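Local coordinates for putative exported protein (Bacteroides fragilis, PDB 4RAA), which is of unknown function but folds as a six-bladed beta-propeller and is probably exported from the cell, at residues E85-S90 with I106-V111; V111-A116 with Y123-P128; F129-C134 with L143-E148. One frame throughout, in Å; residues are numbered along the deposited sequence.

Contact 1 (E85-S90 with I106-V111)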
# COMPACT_ATOMS: atom_id res chain seq x y z
N GLU A 85 -4.84 12.35 4.64
CA GLU A 85 -5.59 12.93 5.74
C GLU A 85 -6.06 11.80 6.67
O GLU A 85 -6.22 10.66 6.21
CB GLU A 85 -6.78 13.72 5.20
CG GLU A 85 -6.42 14.82 4.19
CD GLU A 85 -7.62 15.49 3.52
OE1 GLU A 85 -8.77 15.04 3.68
OE2 GLU A 85 -7.39 16.47 2.79
N TYR A 86 -6.30 12.12 7.94
CA TYR A 86 -6.66 11.13 8.98
C TYR A 86 -7.80 11.53 9.92
O TYR A 86 -8.05 12.71 10.11
CB TYR A 86 -5.42 10.77 9.82
CG TYR A 86 -4.53 11.94 10.25
CD1 TYR A 86 -4.97 12.91 11.17
CD2 TYR A 86 -3.22 12.08 9.76
CE1 TYR A 86 -4.15 13.98 11.55
CE2 TYR A 86 -2.40 13.14 10.14
CZ TYR A 86 -2.88 14.09 11.05
OH TYR A 86 -2.12 15.16 11.46
N ILE A 87 -8.47 10.53 10.52
CA ILE A 87 -9.59 10.76 11.48
C ILE A 87 -9.19 10.40 12.91
O ILE A 87 -9.45 11.20 13.81
CB ILE A 87 -10.91 10.02 11.08
CG1 ILE A 87 -11.74 10.85 10.08
CG2 ILE A 87 -11.87 9.81 12.25
CD1 ILE A 87 -11.04 11.21 8.80
N LEU A 88 -8.63 9.21 13.12
CA LEU A 88 -8.28 8.75 14.47
C LEU A 88 -6.98 7.93 14.53
O LEU A 88 -6.95 6.72 14.27
CB LEU A 88 -9.45 7.96 15.08
CG LEU A 88 -9.38 7.71 16.60
CD1 LEU A 88 -9.62 9.00 17.39
CD2 LEU A 88 -10.39 6.65 17.01
N LEU A 89 -5.90 8.63 14.89
CA LEU A 89 -4.58 8.06 15.05
C LEU A 89 -4.41 7.40 16.42
O LEU A 89 -4.72 8.00 17.44
CB LEU A 89 -3.50 9.15 14.86
CG LEU A 89 -2.92 9.37 13.46
CD1 LEU A 89 -3.95 9.23 12.37
CD2 LEU A 89 -2.19 10.70 13.38
N SER A 90 -3.92 6.16 16.41
CA SER A 90 -3.60 5.40 17.61
C SER A 90 -2.10 5.37 17.88
O SER A 90 -1.69 5.27 19.03
CB SER A 90 -4.09 3.96 17.45
OG SER A 90 -3.58 3.41 16.26
N ILE A 106 -6.77 4.18 12.82
CA ILE A 106 -7.74 3.10 13.15
C ILE A 106 -9.19 3.38 12.74
O ILE A 106 -10.01 2.46 12.69
CB ILE A 106 -7.71 2.67 14.64
CG1 ILE A 106 -8.01 3.84 15.62
CG2 ILE A 106 -6.38 2.01 14.95
CD1 ILE A 106 -8.27 3.42 17.06
N ALA A 107 -9.52 4.64 12.44
CA ALA A 107 -10.86 5.01 12.02
C ALA A 107 -11.10 4.62 10.57
O ALA A 107 -12.16 4.09 10.25
CB ALA A 107 -11.10 6.50 12.22
N GLN A 108 -10.12 4.91 9.71
CA GLN A 108 -10.21 4.64 8.26
C GLN A 108 -9.45 3.39 7.77
O GLN A 108 -9.40 3.15 6.56
CB GLN A 108 -9.80 5.90 7.49
CG GLN A 108 -10.75 7.05 7.76
CD GLN A 108 -10.48 8.28 6.92
OE1 GLN A 108 -11.36 8.74 6.19
NE2 GLN A 108 -9.27 8.82 7.01
N ASP A 109 -8.91 2.59 8.70
CA ASP A 109 -8.19 1.33 8.40
C ASP A 109 -7.08 1.50 7.37
O ASP A 109 -7.02 0.78 6.37
CB ASP A 109 -9.19 0.23 7.98
CG ASP A 109 -10.04 -0.24 9.15
OD1 ASP A 109 -9.46 -0.91 10.04
OD2 ASP A 109 -11.26 0.03 9.15
N LYS A 110 -6.22 2.48 7.64
CA LYS A 110 -5.07 2.77 6.78
C LYS A 110 -3.83 3.25 7.54
O LYS A 110 -3.90 3.65 8.70
CB LYS A 110 -5.45 3.78 5.69
CG LYS A 110 -6.07 5.08 6.19
CD LYS A 110 -6.12 6.11 5.07
CE LYS A 110 -6.75 7.41 5.53
NZ LYS A 110 -6.67 8.52 4.53
N VAL A 111 -2.70 3.16 6.85
CA VAL A 111 -1.38 3.57 7.32
C VAL A 111 -0.98 4.71 6.40
O VAL A 111 -1.03 4.54 5.19
CB VAL A 111 -0.33 2.43 7.13
CG1 VAL A 111 1.02 2.83 7.73
CG2 VAL A 111 -0.81 1.14 7.77
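With CG of Lys-110 set between its backbone N and carbonyl carbon (chi1 55°) and the rest of the chain extended, the ammonium group is carried across to residues 85-90, where NZ donates to Glu-85 O at 2.8 Å. It meets that oxygen nearly head-on, in line with the carbonyl bond, and also forms a salt bridge with Glu-124, so the lysine, at the start of strand 110-115, links Glu-85 to Glu-124 of strand 121-126. At the other end, Ile-106 has CG1 between its backbone N and carbonyl carbon (chi1 59°), which splits its branches between two partners. CD1 lies 3.9 Å from Leu-88 CD2, the two side chains crossing at a slant, while CG2 reaches Ser-90 OG at 3.4 Å, a hydroxyl hydrogen-bonded to Ser-132 O. In the backbone, Ile-106 N donates to Leu-88 O (2.9 Å), a bent bond with an N-H...O angle of 131°. Between these ends the methyl of Ala-107 fits against two residues at once, CB lying 3.4 Å from Ile-87 CG2 and 3.6 Å from Leu-88 CB. Ile-87 CD1 meets the amide end of Gln-108, at 3.5 Å from NE2, their chains crossing almost perpendicularly. That NE2 is bonded to Asp-105, whose carboxylate also accepts from the backbone N of Ile-87, Leu-88 and Ala-107 and so fastens both segments. Asp-109, in a left-handed backbone conformation, and Lys-110 lie together opposite the single residue Asp-105, a G1 beta bulge that closes the turn between strands 100-105 and 110-115 in a blade of the six-bladed propeller.

Contact 2 (V111-A116 with Y123-P128); sequences VLYYNA and YERRLP. With PO4 (phosphate ion), chain B.
Tyr-113 lies flat against Tyr-123 across two antiparallel strands, in an offset stack with centroids 4.3 Å apart and planes only 6° from parallel. Its CB already sits over the Tyr-123 ring, 4.0 Å from the centroid in a CH-pi contact. CG comes next, 3.6 Å from Tyr-123 CZ, and the ring then divides: CD1 rests over the rim of the partner ring, 3.5 Å from Tyr-123 CE2, whereas Tyr-113 CD2 and CE2 lie under Tyr-123 OH, which stands over the centre of the Tyr-113 ring. Farther out, CE1 approaches Arg-125 CD obliquely, and CZ also lies by Tyr-123 OH. The backbones pair as the outer hairpin of a propeller blade, strands 110-115 and 121-126: Val-111 and Arg-125 exchange two hydrogen bonds, and Tyr-113 N donates to Tyr-123 O at 2.9 Å, the return bond being weak. Past the end of the paired strands, Val-111 CG2 meets Leu-127 CD2 at 3.5 Å, the side chains crossing at about a right angle. Arg-125, bent at its third side-chain torsion (chi3 61°), turns its guanidinium edge-on to a phosphate ion, probably from the crystallisation liquor; NH2 holds O4 at 2.7 Å and NE holds O3 at 3.2 Å. Arg-126 adds a weak bond from NH2 to O2. The anion is also gripped by Arg-125 NE and Arg-126 N of the second subunit, whose Tyr-123 stacks on Tyr-123 here.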
# COMPACT_ATOMS: atom_id res chain seq x y z
N VAL A 111 -2.70 3.16 6.85
CA VAL A 111 -1.38 3.57 7.32
C VAL A 111 -0.98 4.71 6.40
O VAL A 111 -1.03 4.54 5.19
CB VAL A 111 -0.33 2.43 7.13
CG1 VAL A 111 1.02 2.83 7.73
CG2 VAL A 111 -0.81 1.14 7.77
N LEU A 112 -0.55 5.84 6.96
CA LEU A 112 -0.13 6.99 6.14
C LEU A 112 1.35 7.23 6.35
O LEU A 112 1.80 7.32 7.50
CB LEU A 112 -0.94 8.25 6.46
CG LEU A 112 -2.46 8.04 6.35
CD1 LEU A 112 -3.09 7.72 7.71
CD2 LEU A 112 -3.14 9.27 5.76
N TYR A 113 2.09 7.31 5.24
CA TYR A 113 3.53 7.51 5.23
C TYR A 113 3.83 8.96 4.84
O TYR A 113 3.36 9.43 3.81
CB TYR A 113 4.22 6.55 4.25
CG TYR A 113 4.05 5.09 4.65
CD1 TYR A 113 2.85 4.41 4.40
CD2 TYR A 113 5.09 4.40 5.28
CE1 TYR A 113 2.70 3.07 4.78
CE2 TYR A 113 4.95 3.07 5.67
CZ TYR A 113 3.75 2.41 5.42
OH TYR A 113 3.60 1.10 5.80
N TYR A 114 4.58 9.65 5.70
CA TYR A 114 5.04 11.01 5.49
C TYR A 114 6.57 11.01 5.48
O TYR A 114 7.20 10.07 5.98
CB TYR A 114 4.52 11.92 6.60
CG TYR A 114 3.02 11.99 6.71
CD1 TYR A 114 2.28 12.93 5.97
CD2 TYR A 114 2.32 11.13 7.56
CE1 TYR A 114 0.89 13.00 6.08
CE2 TYR A 114 0.93 11.20 7.67
CZ TYR A 114 0.22 12.13 6.93
OH TYR A 114 -1.14 12.17 7.05
N ASN A 115 7.16 12.06 4.91
CA ASN A 115 8.62 12.23 4.82
C ASN A 115 9.18 12.57 6.21
O ASN A 115 8.65 13.47 6.87
CB ASN A 115 8.96 13.36 3.84
CG ASN A 115 10.43 13.41 3.47
OD1 ASN A 115 11.26 13.81 4.27
ND2 ASN A 115 10.74 13.07 2.22
N ALA A 116 10.23 11.87 6.63
CA ALA A 116 10.85 12.11 7.94
C ALA A 116 11.60 13.44 8.02
O ALA A 116 11.74 13.99 9.11
CB ALA A 116 11.79 10.97 8.31
N TYR A 123 2.75 8.40 0.65
CA TYR A 123 1.72 7.44 0.19
C TYR A 123 0.95 6.81 1.34
O TYR A 123 1.38 6.92 2.48
CB TYR A 123 2.35 6.31 -0.63
CG TYR A 123 3.28 5.38 0.13
CD1 TYR A 123 4.60 5.75 0.41
CD2 TYR A 123 2.85 4.11 0.56
CE1 TYR A 123 5.46 4.89 1.10
CE2 TYR A 123 3.69 3.25 1.24
CZ TYR A 123 4.99 3.63 1.51
OH TYR A 123 5.81 2.75 2.19
N GLU A 124 -0.18 6.17 1.03
CA GLU A 124 -1.00 5.49 2.05
C GLU A 124 -1.39 4.09 1.60
O GLU A 124 -1.66 3.87 0.42
CB GLU A 124 -2.26 6.30 2.42
CG GLU A 124 -3.31 6.48 1.31
CD GLU A 124 -4.52 7.31 1.72
OE1 GLU A 124 -4.59 7.83 2.85
OE2 GLU A 124 -5.42 7.46 0.87
N ARG A 125 -1.44 3.18 2.56
CA ARG A 125 -1.83 1.78 2.35
C ARG A 125 -2.88 1.39 3.37
O ARG A 125 -3.02 2.06 4.39
CB ARG A 125 -0.63 0.86 2.56
CG ARG A 125 0.52 1.12 1.63
CD ARG A 125 1.63 0.11 1.91
NE ARG A 125 1.19 -1.27 1.69
CZ ARG A 125 1.81 -2.36 2.11
NH1 ARG A 125 2.94 -2.29 2.82
NH2 ARG A 125 1.29 -3.56 1.85
N ARG A 126 -3.58 0.29 3.11
CA ARG A 126 -4.57 -0.22 4.06
C ARG A 126 -3.89 -1.06 5.12
O ARG A 126 -2.88 -1.73 4.83
CB ARG A 126 -5.63 -1.07 3.38
CG ARG A 126 -6.47 -0.29 2.40
CD ARG A 126 -7.44 -1.19 1.67
NE ARG A 126 -6.77 -2.21 0.87
CZ ARG A 126 -7.40 -3.12 0.12
NH1 ARG A 126 -8.74 -3.15 0.05
NH2 ARG A 126 -6.69 -4.01 -0.58
N LEU A 127 -4.45 -1.03 6.33
CA LEU A 127 -3.97 -1.86 7.41
C LEU A 127 -4.22 -3.29 6.98
O LEU A 127 -5.28 -3.57 6.44
CB LEU A 127 -4.74 -1.64 8.71
CG LEU A 127 -4.66 -0.33 9.49
CD1 LEU A 127 -5.62 -0.43 10.67
CD2 LEU A 127 -3.25 -0.00 9.96
N PRO A 128 -3.25 -4.18 7.21
CA PRO A 128 -3.43 -5.58 6.81
C PRO A 128 -4.47 -6.37 7.64
O PRO A 128 -4.98 -7.39 7.16
CB PRO A 128 -2.03 -6.16 7.01
CG PRO A 128 -1.43 -5.33 8.10
CD PRO A 128 -1.97 -3.96 7.92
P PO4 B . -2.25 -2.85 0.71
O1 PO4 B . -2.77 -2.95 2.12
O2 PO4 B . -3.34 -3.22 -0.28
O3 PO4 B . -1.78 -1.45 0.41
O4 PO4 B . -1.07 -3.79 0.58

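Contact 3 (F129-C134 with L143-E148)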
# COMPACT_ATOMS: atom_id res chain seq x y z
N PHE A 129 -4.77 -5.88 8.85
CA PHE A 129 -5.69 -6.53 9.79
C PHE A 129 -6.04 -5.55 10.92
O PHE A 129 -5.53 -4.43 10.93
CB PHE A 129 -5.05 -7.83 10.34
CG PHE A 129 -3.56 -7.71 10.61
CD1 PHE A 129 -3.08 -6.97 11.69
CD2 PHE A 129 -2.64 -8.36 9.78
CE1 PHE A 129 -1.72 -6.86 11.94
CE2 PHE A 129 -1.27 -8.26 10.03
CZ PHE A 129 -0.81 -7.50 11.10
N SER A 130 -6.88 -5.96 11.87
CA SER A 130 -7.23 -5.10 13.02
C SER A 130 -6.01 -4.93 13.95
O SER A 130 -5.54 -5.91 14.54
CB SER A 130 -8.41 -5.65 13.80
OG SER A 130 -8.75 -4.80 14.88
N THR A 131 -5.51 -3.70 14.03
CA THR A 131 -4.31 -3.37 14.81
C THR A 131 -4.28 -1.87 15.13
O THR A 131 -4.89 -1.07 14.41
CB THR A 131 -3.04 -3.79 14.04
OG1 THR A 131 -1.88 -3.52 14.83
CG2 THR A 131 -2.90 -3.06 12.69
N SER A 132 -3.59 -1.49 16.21
CA SER A 132 -3.47 -0.07 16.65
C SER A 132 -2.05 0.50 16.74
O SER A 132 -1.86 1.71 16.68
CB SER A 132 -4.12 0.10 18.03
OG SER A 132 -3.41 -0.59 19.05
N CYS A 133 -1.05 -0.37 16.82
CA CYS A 133 0.31 0.06 17.11
C CYS A 133 1.33 -0.87 16.44
O CYS A 133 1.09 -2.08 16.37
CB CYS A 133 0.39 0.09 18.65
SG CYS A 133 1.86 -0.54 19.41
N CYS A 134 2.42 -0.28 15.93
CA CYS A 134 3.48 -0.98 15.19
C CYS A 134 4.88 -0.40 15.41
O CYS A 134 5.01 0.78 15.74
CB CYS A 134 3.16 -0.95 13.68
SG CYS A 134 4.39 -1.66 12.54
N LEU A 143 6.75 -5.24 13.70
CA LEU A 143 6.01 -5.87 14.81
C LEU A 143 4.73 -5.07 14.99
O LEU A 143 4.80 -3.87 15.22
CB LEU A 143 6.80 -5.86 16.12
CG LEU A 143 6.12 -6.47 17.36
CD1 LEU A 143 5.82 -7.95 17.17
CD2 LEU A 143 6.97 -6.27 18.61
N TRP A 144 3.59 -5.75 14.86
CA TRP A 144 2.25 -5.17 15.05
C TRP A 144 1.56 -5.91 16.19
O TRP A 144 1.88 -7.08 16.45
CB TRP A 144 1.37 -5.40 13.83
CG TRP A 144 1.87 -4.96 12.51
CD1 TRP A 144 2.80 -5.59 11.73
CD2 TRP A 144 1.39 -3.86 11.75
NE1 TRP A 144 2.96 -4.92 10.55
CE2 TRP A 144 2.10 -3.85 10.53
CE3 TRP A 144 0.43 -2.86 11.99
CZ2 TRP A 144 1.89 -2.89 9.55
CZ3 TRP A 144 0.22 -1.89 11.02
CH2 TRP A 144 0.95 -1.91 9.80
N ASN A 145 0.59 -5.26 16.83
CA ASN A 145 -0.24 -5.91 17.85
C ASN A 145 -1.48 -6.43 17.13
O ASN A 145 -1.85 -5.90 16.08
CB ASN A 145 -0.57 -4.98 19.04
CG ASN A 145 -1.66 -3.94 18.74
OD1 ASN A 145 -1.62 -3.24 17.73
ND2 ASN A 145 -2.61 -3.82 19.64
N SER A 146 -2.11 -7.48 17.68
CA SER A 146 -3.34 -8.09 17.12
C SER A 146 -4.58 -7.73 17.95
O SER A 146 -4.76 -8.26 19.04
CB SER A 146 -3.19 -9.62 17.07
OG SER A 146 -4.45 -10.26 16.85
N ARG A 147 -5.44 -6.86 17.40
CA ARG A 147 -6.72 -6.48 18.04
C ARG A 147 -7.91 -7.29 17.48
O ARG A 147 -8.97 -6.72 17.18
CB ARG A 147 -6.97 -4.97 17.92
CG ARG A 147 -5.91 -4.11 18.60
CD ARG A 147 -6.37 -2.69 18.90
NE ARG A 147 -7.37 -2.61 19.98
CZ ARG A 147 -8.70 -2.51 19.85
NH1 ARG A 147 -9.30 -2.47 18.65
NH2 ARG A 147 -9.47 -2.45 20.95
N GLU A 148 -7.74 -8.61 17.34
CA GLU A 148 -8.78 -9.52 16.84
C GLU A 148 -9.15 -10.57 17.89
O GLU A 148 -8.31 -11.00 18.68
CB GLU A 148 -8.35 -10.20 15.53
CG GLU A 148 -8.22 -9.24 14.35
CD GLU A 148 -8.17 -9.90 12.97
OE1 GLU A 148 -8.33 -11.14 12.85
OE2 GLU A 148 -7.99 -9.15 11.98
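Trp-144 is clasped between Cys-134 and Phe-129, which occupy opposite faces of its indole. Cys-134 pairs with it as antiparallel, non-hydrogen-bonded strand neighbours, and with SG anti to the backbone N (chi1 176°) the sulfur stands over the five-membered ring, 3.9 Å from its centroid, while CB covers the six-membered ring. On the far face Phe-129 presents its edge in a T-shaped arrangement, the planes at 75°. Thr-131 CG2 lies 3.4 Å from Trp-144 CE3.

Ser-130 works at the other end. Its O accepts from Arg-147 N at 3.0 Å, and its OG donates to Arg-147 O at 3.0 Å, both donors standing well above the carbonyl plane of their acceptor; its N makes a weak bond to Glu-148 OE2. Between these ends Asn-145 OD1 takes two backbone N-H groups, that of Ser-132 on a lone pair in the amide plane (3.0 Å) and that of Cys-133 from above it (3.1 Å), holding the loop's bend.

The contact thus draws the loop leaving strand 121-126 onto strand 142-145, which has strand 157-162 as its next sheet neighbour; Cys-134 packs on Phe-93 of strand 85-94, and Cys-133 on Ile-189 of strand 189-192.

The contacts follow one another along the chain without overlap, except that Val-111 belongs to both contacts 1 and 2. These two lie in one propeller blade, made of strands 85-94, 100-105, 110-115 and 121-126, with centres about 10 Å apart. Contact 3, about 13 Å from the centre of contact 1 and 15 Å from that of contact 2, marks the chain's passage into the next blade, whose first strands are 134-136 and 142-145. Trp-144 bridges the blades by packing on Val-111, Leu-127 and Pro-128, and Ser-90 OG probably hydrogen-bonds to Ser-132 O. Contact 2 carries most of the contact with the second subunit, contact 1 adds Lys-110 against Leu-165 of that subunit, and contact 3 does not touch it.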